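Local coordinates for single-stranded DNA-binding protein DdrB (Deinococcus radiodurans, PDB 4NOE) that binds single-stranded DNA and, as a DNA damage response protein, assists the accurate annealing of complementary strands, at residues Y107-K112 / E128-A133; I54-D59 / E142-P147; L6-I11 / D30-Y35; S63-R68 / V79-H84. All coordinates share one frame; numbering follows the deposited sequence.

Contact 1: residues Y107-K112 / E128-A133; sequences YSRGAK and EYVSLA. With nucleotides of chain F.
A classic beta bulge sets two residues, L132 and A133, opposite the single residue Y107. Y107 O accepts L132 N at 2.8 Å and, weakly, A133 N, while Y107 N donates to A133 O in an almost straight bond (178°). Past the bulge the antiparallel pairing is regular: V130 N reaches R109 O at 2.7 Å, R109 N returns the bond to V130 O, and A111 N closes the ladder on E128 O. R109 and V130 lie side by side, V130 CB resting 4.0 Å above the centre of the R109 guanidinium, whose NH1 forms a salt bridge with D115 and whose NE bonds to Y86 OH. The face bearing S108 meets the DNA. With CG anti to the carbonyl carbon (chi1 -69°), Y129 lays one ring face against the thymine of DT26 of chain F, whose N1 is 3.6 Å above the ring centre. S108 OG donates a short 2.5 Å hydrogen bond to O2 of this nucleotide and also pairs with R89 NE. A side chain on G110 would collide with C5' of DG29 of chain F; the backbone N-H of G110 makes a weak 3.3 Å bond to OP1 of the same nucleotide. A serine in place of Y129 would probably leave the thymine without its aromatic platform and free to tilt. Ring contact plus a hydroxyl on O2, a group thymine shares with cytosine, implies a grip that by itself would probably not tell the two pyrimidines apart.

Contact 2: residues I54-D59 / E142-P147; sequences IENEAD and ERYAVP
D59 and V146 carry the single hydrogen bond between these two segments, each of which combines a short 3-10 turn with loop. V146 N donates to D59 O at 2.9 Å, nearly straight at the proton (169°) and almost in line with the carbonyl. The same oxygen receives the weaker approach of A145 CA, a CA-H...O contact of 3.4 Å, so one carbonyl meets two successive residues of the C-terminal tail.

Van der Waals contacts flank this bond. V146 CG2 also packs on D59 O, and A145 CB touches the carboxylate of D59, 3.4 Å from OD2; a chi1 of 62° puts D59 CG between the backbone N and the carbonyl carbon and brings the carboxylate against that methyl. N56 and Y144 cross at about a right angle: N56 ND2 lies 3.6 Å from Y144 CB, and the amide plane is turned 62° from the ring.

The polar ends of these side chains find partners beyond the two segments. N56 ND2 donates to Q141 O, D59 OD2 forms a salt bridge with R140, and Y144 OH bonds to D13 of a second subunit. Replacing N56 by an alanine would probably deprive Q141 O of this donor and open a gap beside Y144 CB.

D59 and E142 hold like charges, with D59 OD2 and E142 OE1 5.6 Å apart; since R140 pairs with both, it is likely to offset their repulsion, a common counter-charge beside the one backbone bond between the segments.

Contact 3: residues L6-I11 / D30-Y35; sequences LQIEFI and DVQRHY
F10 meets Y35 through the face of its ring: Y35 CB stands over it, 4.2 Å from the F10 centroid and only 16° off the normal, a CH-pi contact. The Y35 ring then slants away, its plane at 47° to that of F10, with Y35 CD2 3.8 Å from F10 CE2. At the tip of the phenyl ring, F10 CZ, itself against Y35, also reaches V31 CG1 at 4.3 Å. I8 adds the second aliphatic contact, its CD1 coming across the Q32 chain to 3.6 Å from Q32 CG; CG1 anti to the backbone N extends the ethyl arm toward the helix, while the I8 CG2 branch packs on V31 CG1.

I8 CG1 also lies over the face of F10 opposite Y35 CB, both carbons offset toward the rim, which limits rocking of the phenyl ring. On the helix, V31 CG1 lies at the edge of the Y35 ring, H34 CD2 sits 3.5 Å above one of its faces, and, further out, W40 stacks against it.

The strand segment and the helix segment run in roughly the same direction, 25° apart, with their axes 10.7 Å from each other. Helix 28-37 thus packs by apolar side chains on the hairpin of strands 6-11 and 17-22, where I8 and F10 pair with V20 and V18, and residues 6-9 carry the sheet into a second subunit through an antiparallel ladder.

Contact 4: residues S63-R68 / V79-H84; sequences SLIGAR and VIHRGH
R68 and I80 form a hydrogen-bonded antiparallel pair joined by two backbone bonds, I80 N to R68 O at 2.8 Å and nearly straight (176°), and R68 N to I80 O at 3.1 Å. They belong to the beta hairpin of strands 68-71 and 77-81, and a type I' turn from H81 to H84 joins strand 77-81 to strand 84-91 as the next hairpin. I80 O is also approached by A67 CA, a CA-H...O contact of 3.2 Å.

Where the direct pairing ends, a water continues it: it donates to G66 O and accepts from R82 N at 3.0 Å, linking the loop before the first strand to the start of the turn. G66 has a positive phi (72°), a backbone setting that favours glycine.

H81 comes next. Its CG is anti to the backbone N (chi1 179°), which swings the imidazole back to the loop, where it turns an edge to I65 O lying in the plane of the ring, and A67 CB packs near that same edge.

The rest is packing. A67 CB meets V79 CG1 at 3.7 Å, and both side chains touch W62; V79 and H81 also rest on L132, packing the hairpin against strand 128-135 of the same curled sheet. On the face that R68 and I80 share, R68, extended from CG to NE, runs obliquely past I80, with I80 CB over one face of its guanidinium near NE, and R68 NH2 lies 3.8 Å from I80 CG2.

How the contacts relate
From the N terminus, contact 3 closes first, folding helix 28-37 back on strand 6-11 before the other three begin. Contact 2 opens at residues 54-59 and does not close until the C-terminal tail, so its long loop encloses contact 4 and then contact 1, which follow each other in series; no two contacts cross. Contacts 4 and 1 share the larger sheet, where V79 packs on Y107, and H84 probably bonds to K112. E57 of contact 2 probably bonds to Y107 OH, joining the 54-59 loop to strand 104-110. R33 of contact 3 reaches R143 O in contact 2 and packs on S63 and L64 of contact 4, tying helix 28-37 to the tail and to the loop that leads into strand 68-71.

Contact 1: residues Y107-K112 / E128-A133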
# COMPACT_ATOMS: atom_id res chain seq x y z
N TYR E 107 21.54 -6.92 19.19
CA TYR E 107 20.45 -7.48 19.97
C TYR E 107 19.17 -7.21 19.21
O TYR E 107 18.77 -6.04 19.04
CB TYR E 107 20.41 -6.87 21.38
CG TYR E 107 21.54 -7.38 22.24
CD1 TYR E 107 22.83 -6.86 22.12
CD2 TYR E 107 21.33 -8.41 23.15
CE1 TYR E 107 23.86 -7.34 22.90
CE2 TYR E 107 22.37 -8.90 23.93
CZ TYR E 107 23.62 -8.37 23.80
OH TYR E 107 24.65 -8.85 24.58
N SER E 108 18.54 -8.29 18.75
CA SER E 108 17.32 -8.19 17.95
C SER E 108 16.44 -9.42 18.12
O SER E 108 16.91 -10.50 18.50
CB SER E 108 17.66 -8.03 16.47
OG SER E 108 18.25 -9.23 15.96
N ARG E 109 15.16 -9.26 17.79
CA ARG E 109 14.19 -10.35 17.82
C ARG E 109 13.38 -10.37 16.53
O ARG E 109 13.37 -9.39 15.76
CB ARG E 109 13.22 -10.15 18.99
CG ARG E 109 12.41 -8.86 18.86
CD ARG E 109 11.53 -8.58 20.09
NE ARG E 109 10.90 -7.25 20.01
CZ ARG E 109 9.80 -6.98 19.32
NH1 ARG E 109 9.18 -7.94 18.62
NH2 ARG E 109 9.31 -5.76 19.30
N GLY E 110 12.70 -11.49 16.28
CA GLY E 110 11.81 -11.57 15.15
C GLY E 110 10.61 -10.67 15.37
O GLY E 110 10.16 -10.49 16.51
N ALA E 111 10.09 -10.09 14.29
CA ALA E 111 8.91 -9.24 14.39
C ALA E 111 7.72 -10.08 14.83
O ALA E 111 7.62 -11.26 14.48
CB ALA E 111 8.62 -8.59 13.05
N LYS E 112 6.83 -9.47 15.61
CA LYS E 112 5.58 -10.10 16.01
C LYS E 112 4.46 -9.53 15.17
O LYS E 112 4.63 -8.48 14.53
CB LYS E 112 5.31 -9.84 17.49
CG LYS E 112 6.37 -10.48 18.39
CD LYS E 112 6.23 -10.08 19.86
CE LYS E 112 7.41 -10.66 20.64
NZ LYS E 112 7.15 -10.79 22.10
N GLU E 128 11.49 -10.74 9.25
CA GLU E 128 11.62 -9.37 9.72
C GLU E 128 12.16 -9.31 11.16
O GLU E 128 11.67 -10.03 12.03
CB GLU E 128 10.28 -8.66 9.64
CG GLU E 128 9.64 -8.68 8.26
CD GLU E 128 8.32 -7.96 8.24
OE1 GLU E 128 7.42 -8.39 9.00
OE2 GLU E 128 8.17 -6.97 7.50
N TYR E 129 13.15 -8.46 11.39
CA TYR E 129 13.77 -8.33 12.70
C TYR E 129 13.44 -6.98 13.31
O TYR E 129 13.17 -6.00 12.60
CB TYR E 129 15.30 -8.47 12.59
CG TYR E 129 15.76 -9.85 12.25
CD1 TYR E 129 15.91 -10.82 13.23
CD2 TYR E 129 16.03 -10.20 10.94
CE1 TYR E 129 16.33 -12.11 12.91
CE2 TYR E 129 16.45 -11.48 10.60
CZ TYR E 129 16.59 -12.42 11.59
OH TYR E 129 17.00 -13.69 11.26
N VAL E 130 13.48 -6.91 14.63
CA VAL E 130 13.23 -5.66 15.33
C VAL E 130 14.43 -5.47 16.21
O VAL E 130 14.79 -6.40 16.94
CB VAL E 130 11.96 -5.75 16.18
CG1 VAL E 130 11.78 -4.47 17.00
CG2 VAL E 130 10.71 -6.00 15.31
N SER E 131 15.06 -4.30 16.15
CA SER E 131 16.33 -4.08 16.84
C SER E 131 16.20 -3.40 18.19
O SER E 131 15.48 -2.40 18.34
CB SER E 131 17.28 -3.25 15.98
OG SER E 131 17.44 -3.81 14.69
N LEU E 132 16.95 -3.89 19.18
CA LEU E 132 17.05 -3.20 20.45
C LEU E 132 18.32 -2.35 20.49
O LEU E 132 18.29 -1.17 20.89
CB LEU E 132 17.08 -4.20 21.61
CG LEU E 132 17.36 -3.58 22.99
CD1 LEU E 132 16.25 -2.62 23.42
CD2 LEU E 132 17.55 -4.67 24.03
N ALA E 133 19.44 -2.96 20.10
CA ALA E 133 20.75 -2.32 20.28
C ALA E 133 21.81 -2.96 19.39
O ALA E 133 21.75 -4.15 19.06
CB ALA E 133 21.19 -2.38 21.77
P DT F 26 23.24 -11.99 8.08
OP1 DT F 26 24.31 -12.92 7.94
OP2 DT F 26 22.17 -12.01 7.15
O5' DT F 26 22.57 -12.09 9.51
C5' DT F 26 23.28 -12.41 10.70
C4' DT F 26 22.37 -12.36 11.90
O4' DT F 26 21.74 -11.06 11.99
C3' DT F 26 21.23 -13.38 11.88
O3' DT F 26 20.99 -13.93 13.16
C2' DT F 26 20.03 -12.54 11.53
C1' DT F 26 20.36 -11.22 12.20
N1 DT F 26 19.71 -10.03 11.66
C2 DT F 26 19.30 -9.03 12.49
O2 DT F 26 19.38 -9.09 13.70
N3 DT F 26 18.78 -7.93 11.86
C4 DT F 26 18.62 -7.76 10.50
O4 DT F 26 18.15 -6.73 10.07
C5 DT F 26 19.10 -8.84 9.68
C7 DT F 26 19.00 -8.73 8.20
C6 DT F 26 19.61 -9.91 10.29
P DG F 29 11.19 -15.23 17.18
OP1 DG F 29 12.15 -14.38 17.82
OP2 DG F 29 11.18 -16.64 17.42
O5' DG F 29 9.71 -14.76 17.47
C5' DG F 29 9.06 -13.82 16.62
C4' DG F 29 7.58 -14.10 16.49
O4' DG F 29 7.39 -15.21 15.60
C3' DG F 29 6.87 -14.47 17.80
O3' DG F 29 5.49 -14.11 17.83
C2' DG F 29 6.91 -15.98 17.78
C1' DG F 29 6.87 -16.32 16.30
N9 DG F 29 7.70 -17.47 16.00
C8 DG F 29 8.59 -18.08 16.85
N7 DG F 29 9.19 -19.11 16.31
C5 DG F 29 8.64 -19.19 15.04
C6 DG F 29 8.90 -20.10 13.99
O6 DG F 29 9.69 -21.05 13.98
N1 DG F 29 8.14 -19.82 12.87
C2 DG F 29 7.25 -18.78 12.77
N2 DG F 29 6.61 -18.67 11.60
N3 DG F 29 6.99 -17.93 13.74
C4 DG F 29 7.72 -18.19 14.84
P DC F 30 4.70 -14.00 19.20
OP1 DC F 30 3.69 -13.01 18.98
OP2 DC F 30 5.63 -13.88 20.28
O5' DC F 30 4.11 -15.44 19.50
C5' DC F 30 2.83 -15.83 19.03
C4' DC F 30 2.81 -15.82 17.52
O4' DC F 30 3.94 -16.58 17.05
C3' DC F 30 1.61 -16.54 16.91
O3' DC F 30 1.57 -16.12 15.55
C2' DC F 30 2.08 -17.98 16.92
C1' DC F 30 3.49 -17.77 16.45
N1 DC F 30 4.47 -18.82 16.70
C2 DC F 30 4.61 -19.83 15.75
O2 DC F 30 3.86 -19.83 14.77
N3 DC F 30 5.55 -20.78 15.93
C4 DC F 30 6.33 -20.75 17.01
N4 DC F 30 7.24 -21.71 17.14
C5 DC F 30 6.21 -19.73 17.99
C6 DC F 30 5.29 -18.79 17.80

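Contact 2: residues I54-D59 / E142-P147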
# COMPACT_ATOMS: atom_id res chain seq x y z
N ILE E 54 31.47 -0.93 20.66
CA ILE E 54 31.66 -2.37 20.74
C ILE E 54 32.39 -2.77 22.03
O ILE E 54 32.12 -3.83 22.61
CB ILE E 54 32.39 -2.91 19.48
CG1 ILE E 54 32.85 -4.35 19.68
CG2 ILE E 54 33.62 -2.05 19.14
CD1 ILE E 54 31.75 -5.34 19.58
N GLU E 55 33.30 -1.91 22.51
CA GLU E 55 34.03 -2.22 23.74
C GLU E 55 33.16 -2.12 25.00
O GLU E 55 33.60 -2.48 26.10
CB GLU E 55 35.29 -1.35 23.87
N ASN E 56 31.93 -1.63 24.84
CA ASN E 56 31.00 -1.55 25.98
C ASN E 56 30.09 -2.77 26.15
O ASN E 56 29.38 -2.87 27.15
CB ASN E 56 30.16 -0.27 25.90
CG ASN E 56 30.87 0.93 26.51
OD1 ASN E 56 31.25 1.86 25.81
ND2 ASN E 56 31.05 0.91 27.83
N GLU E 57 30.12 -3.70 25.20
CA GLU E 57 29.15 -4.79 25.15
C GLU E 57 29.28 -5.79 26.29
O GLU E 57 28.29 -6.18 26.91
CB GLU E 57 29.25 -5.53 23.81
CG GLU E 57 28.04 -6.38 23.47
CD GLU E 57 28.11 -7.79 24.04
OE1 GLU E 57 29.23 -8.27 24.33
OE2 GLU E 57 27.05 -8.43 24.19
N ALA E 58 30.51 -6.22 26.57
CA ALA E 58 30.76 -7.28 27.55
C ALA E 58 30.18 -6.99 28.94
O ALA E 58 29.72 -7.90 29.63
CB ALA E 58 32.24 -7.55 27.65
N ASP E 59 30.19 -5.72 29.35
CA ASP E 59 29.78 -5.37 30.72
C ASP E 59 28.81 -4.20 30.72
O ASP E 59 28.73 -3.42 31.68
CB ASP E 59 31.02 -5.01 31.55
CG ASP E 59 31.75 -3.81 31.00
OD1 ASP E 59 31.52 -3.47 29.82
OD2 ASP E 59 32.55 -3.20 31.73
N GLU E 142 33.06 4.59 29.92
CA GLU E 142 33.06 3.87 31.19
C GLU E 142 31.75 3.99 31.95
O GLU E 142 31.36 3.09 32.68
CB GLU E 142 34.22 4.36 32.06
CG GLU E 142 35.58 3.85 31.59
CD GLU E 142 35.70 2.33 31.69
OE1 GLU E 142 35.03 1.74 32.56
OE2 GLU E 142 36.46 1.74 30.88
N ARG E 143 31.07 5.12 31.80
CA ARG E 143 29.83 5.33 32.53
C ARG E 143 28.74 4.35 32.08
O ARG E 143 27.78 4.10 32.82
CB ARG E 143 29.36 6.78 32.39
CG ARG E 143 29.01 7.17 30.98
CD ARG E 143 28.76 8.67 30.84
NE ARG E 143 28.38 8.99 29.47
CZ ARG E 143 29.24 9.12 28.46
NH1 ARG E 143 30.55 8.97 28.68
NH2 ARG E 143 28.81 9.40 27.24
N TYR E 144 28.90 3.79 30.89
CA TYR E 144 27.89 2.87 30.33
C TYR E 144 27.97 1.50 30.98
O TYR E 144 27.06 0.67 30.84
CB TYR E 144 28.09 2.67 28.82
CG TYR E 144 27.68 3.83 27.95
CD1 TYR E 144 26.91 4.86 28.45
CD2 TYR E 144 28.07 3.89 26.62
CE1 TYR E 144 26.53 5.92 27.65
CE2 TYR E 144 27.70 4.94 25.81
CZ TYR E 144 26.93 5.95 26.33
OH TYR E 144 26.55 7.01 25.54
N ALA E 145 29.08 1.25 31.67
CA ALA E 145 29.33 -0.09 32.19
C ALA E 145 28.65 -0.32 33.53
O ALA E 145 28.27 0.64 34.21
CB ALA E 145 30.82 -0.33 32.32
N VAL E 146 28.46 -1.59 33.87
CA VAL E 146 28.05 -1.98 35.21
C VAL E 146 29.09 -1.49 36.23
O VAL E 146 30.29 -1.64 36.01
CB VAL E 146 27.90 -3.51 35.32
CG1 VAL E 146 27.60 -3.93 36.75
CG2 VAL E 146 26.79 -4.02 34.37
N PRO E 147 28.64 -0.86 37.32
CA PRO E 147 29.58 -0.37 38.33
C PRO E 147 30.04 -1.47 39.28
O PRO E 147 29.44 -2.55 39.29
CB PRO E 147 28.74 0.68 39.09
CG PRO E 147 27.34 0.20 38.95
CD PRO E 147 27.25 -0.45 37.59

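Contact 3: residues L6-I11 / D30-Y35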
# COMPACT_ATOMS: atom_id res chain seq x y z
N LEU E 6 17.24 18.37 37.32
CA LEU E 6 16.71 17.88 36.05
C LEU E 6 15.43 17.10 36.35
O LEU E 6 15.18 16.76 37.51
CB LEU E 6 17.71 16.97 35.34
CG LEU E 6 18.94 17.50 34.59
CD1 LEU E 6 19.82 18.36 35.46
CD2 LEU E 6 19.76 16.35 34.06
N GLN E 7 14.64 16.85 35.31
CA GLN E 7 13.52 15.93 35.39
C GLN E 7 13.71 14.87 34.32
O GLN E 7 14.20 15.15 33.22
CB GLN E 7 12.19 16.66 35.15
CG GLN E 7 11.77 17.60 36.26
CD GLN E 7 10.42 18.24 35.96
OE1 GLN E 7 10.30 19.08 35.07
NE2 GLN E 7 9.39 17.81 36.69
N ILE E 8 13.34 13.65 34.63
CA ILE E 8 13.41 12.61 33.61
C ILE E 8 12.06 11.93 33.54
O ILE E 8 11.44 11.66 34.57
CB ILE E 8 14.60 11.63 33.84
CG1 ILE E 8 14.42 10.36 33.01
CG2 ILE E 8 14.75 11.25 35.31
CD1 ILE E 8 15.62 9.42 33.11
N GLU E 9 11.58 11.72 32.32
CA GLU E 9 10.29 11.10 32.11
C GLU E 9 10.48 9.62 31.83
O GLU E 9 11.23 9.24 30.93
CB GLU E 9 9.54 11.76 30.94
N PHE E 10 9.80 8.79 32.62
CA PHE E 10 9.86 7.36 32.43
C PHE E 10 8.51 6.83 31.97
O PHE E 10 7.47 7.46 32.19
CB PHE E 10 10.18 6.64 33.74
CG PHE E 10 11.59 6.84 34.23
CD1 PHE E 10 12.65 6.14 33.66
CD2 PHE E 10 11.85 7.68 35.30
CE1 PHE E 10 13.93 6.30 34.13
CE2 PHE E 10 13.13 7.84 35.78
CZ PHE E 10 14.18 7.15 35.20
N ILE E 11 8.55 5.67 31.34
CA ILE E 11 7.38 4.85 31.16
C ILE E 11 7.61 3.68 32.11
O ILE E 11 8.61 2.97 32.00
CB ILE E 11 7.28 4.32 29.73
CG1 ILE E 11 7.13 5.48 28.74
CG2 ILE E 11 6.09 3.37 29.61
CD1 ILE E 11 5.84 6.29 28.92
N ASP E 30 22.63 7.29 37.56
CA ASP E 30 22.27 6.48 38.72
C ASP E 30 20.75 6.39 38.93
O ASP E 30 20.23 5.33 39.26
CB ASP E 30 22.97 6.99 39.98
CG ASP E 30 24.47 6.75 39.94
OD1 ASP E 30 24.90 5.79 39.25
OD2 ASP E 30 25.22 7.51 40.60
N VAL E 31 20.05 7.50 38.72
CA VAL E 31 18.60 7.48 38.73
C VAL E 31 18.09 6.54 37.64
O VAL E 31 17.19 5.73 37.89
CB VAL E 31 18.03 8.90 38.54
CG1 VAL E 31 16.52 8.87 38.38
CG2 VAL E 31 18.45 9.78 39.72
N GLN E 32 18.67 6.62 36.44
CA GLN E 32 18.27 5.72 35.35
C GLN E 32 18.48 4.26 35.71
O GLN E 32 17.60 3.43 35.45
CB GLN E 32 19.02 6.04 34.06
CG GLN E 32 18.30 7.02 33.15
CD GLN E 32 19.13 7.36 31.92
OE1 GLN E 32 19.25 6.55 31.00
NE2 GLN E 32 19.71 8.55 31.91
N ARG E 33 19.61 3.95 36.33
CA ARG E 33 19.86 2.58 36.77
C ARG E 33 18.83 2.15 37.80
O ARG E 33 18.37 1.00 37.80
CB ARG E 33 21.26 2.45 37.39
CG ARG E 33 22.39 2.67 36.42
CD ARG E 33 23.73 2.47 37.09
NE ARG E 33 24.74 2.13 36.10
CZ ARG E 33 25.62 3.00 35.60
NH1 ARG E 33 25.62 4.25 36.04
NH2 ARG E 33 26.50 2.61 34.70
N HIS E 34 18.47 3.07 38.70
CA HIS E 34 17.58 2.71 39.79
C HIS E 34 16.20 2.31 39.28
O HIS E 34 15.71 1.22 39.60
CB HIS E 34 17.46 3.85 40.81
CG HIS E 34 16.39 3.64 41.83
ND1 HIS E 34 16.61 2.99 43.03
CD2 HIS E 34 15.08 3.99 41.84
CE1 HIS E 34 15.49 2.96 43.73
NE2 HIS E 34 14.54 3.56 43.03
N TYR E 35 15.56 3.16 38.48
CA TYR E 35 14.24 2.79 37.97
C TYR E 35 14.35 1.80 36.81
O TYR E 35 13.39 1.08 36.50
CB TYR E 35 13.44 4.03 37.57
CG TYR E 35 13.13 4.92 38.75
CD1 TYR E 35 12.08 4.64 39.62
CD2 TYR E 35 13.89 6.05 39.00
CE1 TYR E 35 11.80 5.47 40.70
CE2 TYR E 35 13.62 6.88 40.07
CZ TYR E 35 12.57 6.58 40.91
OH TYR E 35 12.32 7.42 41.97

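Contact 4: residues S63-R68 / V79-H84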
# COMPACT_ATOMS: atom_id res chain seq x y z
N SER E 63 20.44 -2.00 32.76
CA SER E 63 19.45 -1.26 33.55
C SER E 63 19.38 0.20 33.12
O SER E 63 18.37 0.88 33.36
CB SER E 63 19.73 -1.37 35.06
OG SER E 63 20.81 -0.53 35.44
N LEU E 64 20.43 0.69 32.47
CA LEU E 64 20.42 2.05 31.93
C LEU E 64 19.25 2.25 30.97
O LEU E 64 18.64 3.32 30.95
CB LEU E 64 21.75 2.40 31.25
CG LEU E 64 22.92 2.64 32.21
CD1 LEU E 64 24.27 2.66 31.48
CD2 LEU E 64 22.72 3.94 32.98
N ILE E 65 18.89 1.21 30.21
CA ILE E 65 17.74 1.33 29.30
C ILE E 65 16.55 0.49 29.74
O ILE E 65 15.70 0.14 28.92
CB ILE E 65 18.09 0.99 27.84
CG1 ILE E 65 18.48 -0.48 27.70
CG2 ILE E 65 19.19 1.91 27.32
CD1 ILE E 65 18.71 -0.93 26.23
N GLY E 66 16.50 0.17 31.04
CA GLY E 66 15.36 -0.56 31.60
C GLY E 66 15.32 -2.03 31.21
O GLY E 66 14.26 -2.67 31.27
N ALA E 67 16.46 -2.56 30.80
CA ALA E 67 16.55 -3.94 30.34
C ALA E 67 17.33 -4.78 31.35
O ALA E 67 17.97 -4.23 32.26
CB ALA E 67 17.21 -3.99 28.97
N ARG E 68 17.28 -6.10 31.17
CA ARG E 68 18.01 -7.03 32.02
C ARG E 68 18.43 -8.26 31.21
O ARG E 68 17.75 -8.65 30.25
CB ARG E 68 17.14 -7.47 33.21
CG ARG E 68 15.85 -8.18 32.82
CD ARG E 68 14.72 -7.96 33.84
NE ARG E 68 13.41 -8.41 33.36
CZ ARG E 68 12.90 -9.62 33.60
NH1 ARG E 68 13.58 -10.51 34.32
NH2 ARG E 68 11.71 -9.95 33.13
N VAL E 79 18.30 -10.60 26.12
CA VAL E 79 18.03 -9.40 26.88
C VAL E 79 16.53 -9.12 26.85
O VAL E 79 15.89 -9.19 25.80
CB VAL E 79 18.81 -8.18 26.33
CG1 VAL E 79 18.21 -6.89 26.85
CG2 VAL E 79 20.29 -8.28 26.70
N ILE E 80 15.98 -8.84 28.03
CA ILE E 80 14.55 -8.60 28.18
C ILE E 80 14.34 -7.11 28.31
O ILE E 80 14.89 -6.47 29.21
CB ILE E 80 14.01 -9.26 29.45
CG1 ILE E 80 14.43 -10.74 29.53
CG2 ILE E 80 12.49 -9.12 29.52
CD1 ILE E 80 13.97 -11.57 28.35
N HIS E 81 13.52 -6.55 27.42
CA HIS E 81 13.24 -5.13 27.43
C HIS E 81 11.77 -4.92 27.09
O HIS E 81 11.31 -5.37 26.03
CB HIS E 81 14.14 -4.43 26.41
CG HIS E 81 13.93 -2.94 26.31
ND1 HIS E 81 13.10 -2.36 25.37
CD2 HIS E 81 14.47 -1.92 27.02
CE1 HIS E 81 13.14 -1.05 25.51
NE2 HIS E 81 13.97 -0.75 26.49
N ARG E 82 11.03 -4.25 27.98
CA ARG E 82 9.58 -4.07 27.84
C ARG E 82 8.82 -5.34 27.51
O ARG E 82 7.92 -5.33 26.66
CB ARG E 82 9.25 -3.01 26.78
CG ARG E 82 9.66 -1.61 27.15
CD ARG E 82 8.44 -0.83 27.59
NE ARG E 82 8.80 0.04 28.70
CZ ARG E 82 8.06 0.22 29.79
NH1 ARG E 82 6.88 -0.38 29.91
NH2 ARG E 82 8.50 1.03 30.73
N GLY E 83 9.17 -6.45 28.15
CA GLY E 83 8.45 -7.69 27.96
C GLY E 83 8.83 -8.51 26.74
O GLY E 83 8.27 -9.58 26.52
N HIS E 84 9.78 -8.02 25.94
CA HIS E 84 10.25 -8.75 24.76
C HIS E 84 11.67 -9.29 24.98
O HIS E 84 12.48 -8.67 25.67
CB HIS E 84 10.27 -7.82 23.53
CG HIS E 84 8.94 -7.22 23.19
ND1 HIS E 84 7.94 -7.91 22.55
CD2 HIS E 84 8.47 -5.96 23.38
CE1 HIS E 84 6.90 -7.12 22.38
NE2 HIS E 84 7.19 -5.93 22.87
O HOH W 1 11.86 -3.14 30.68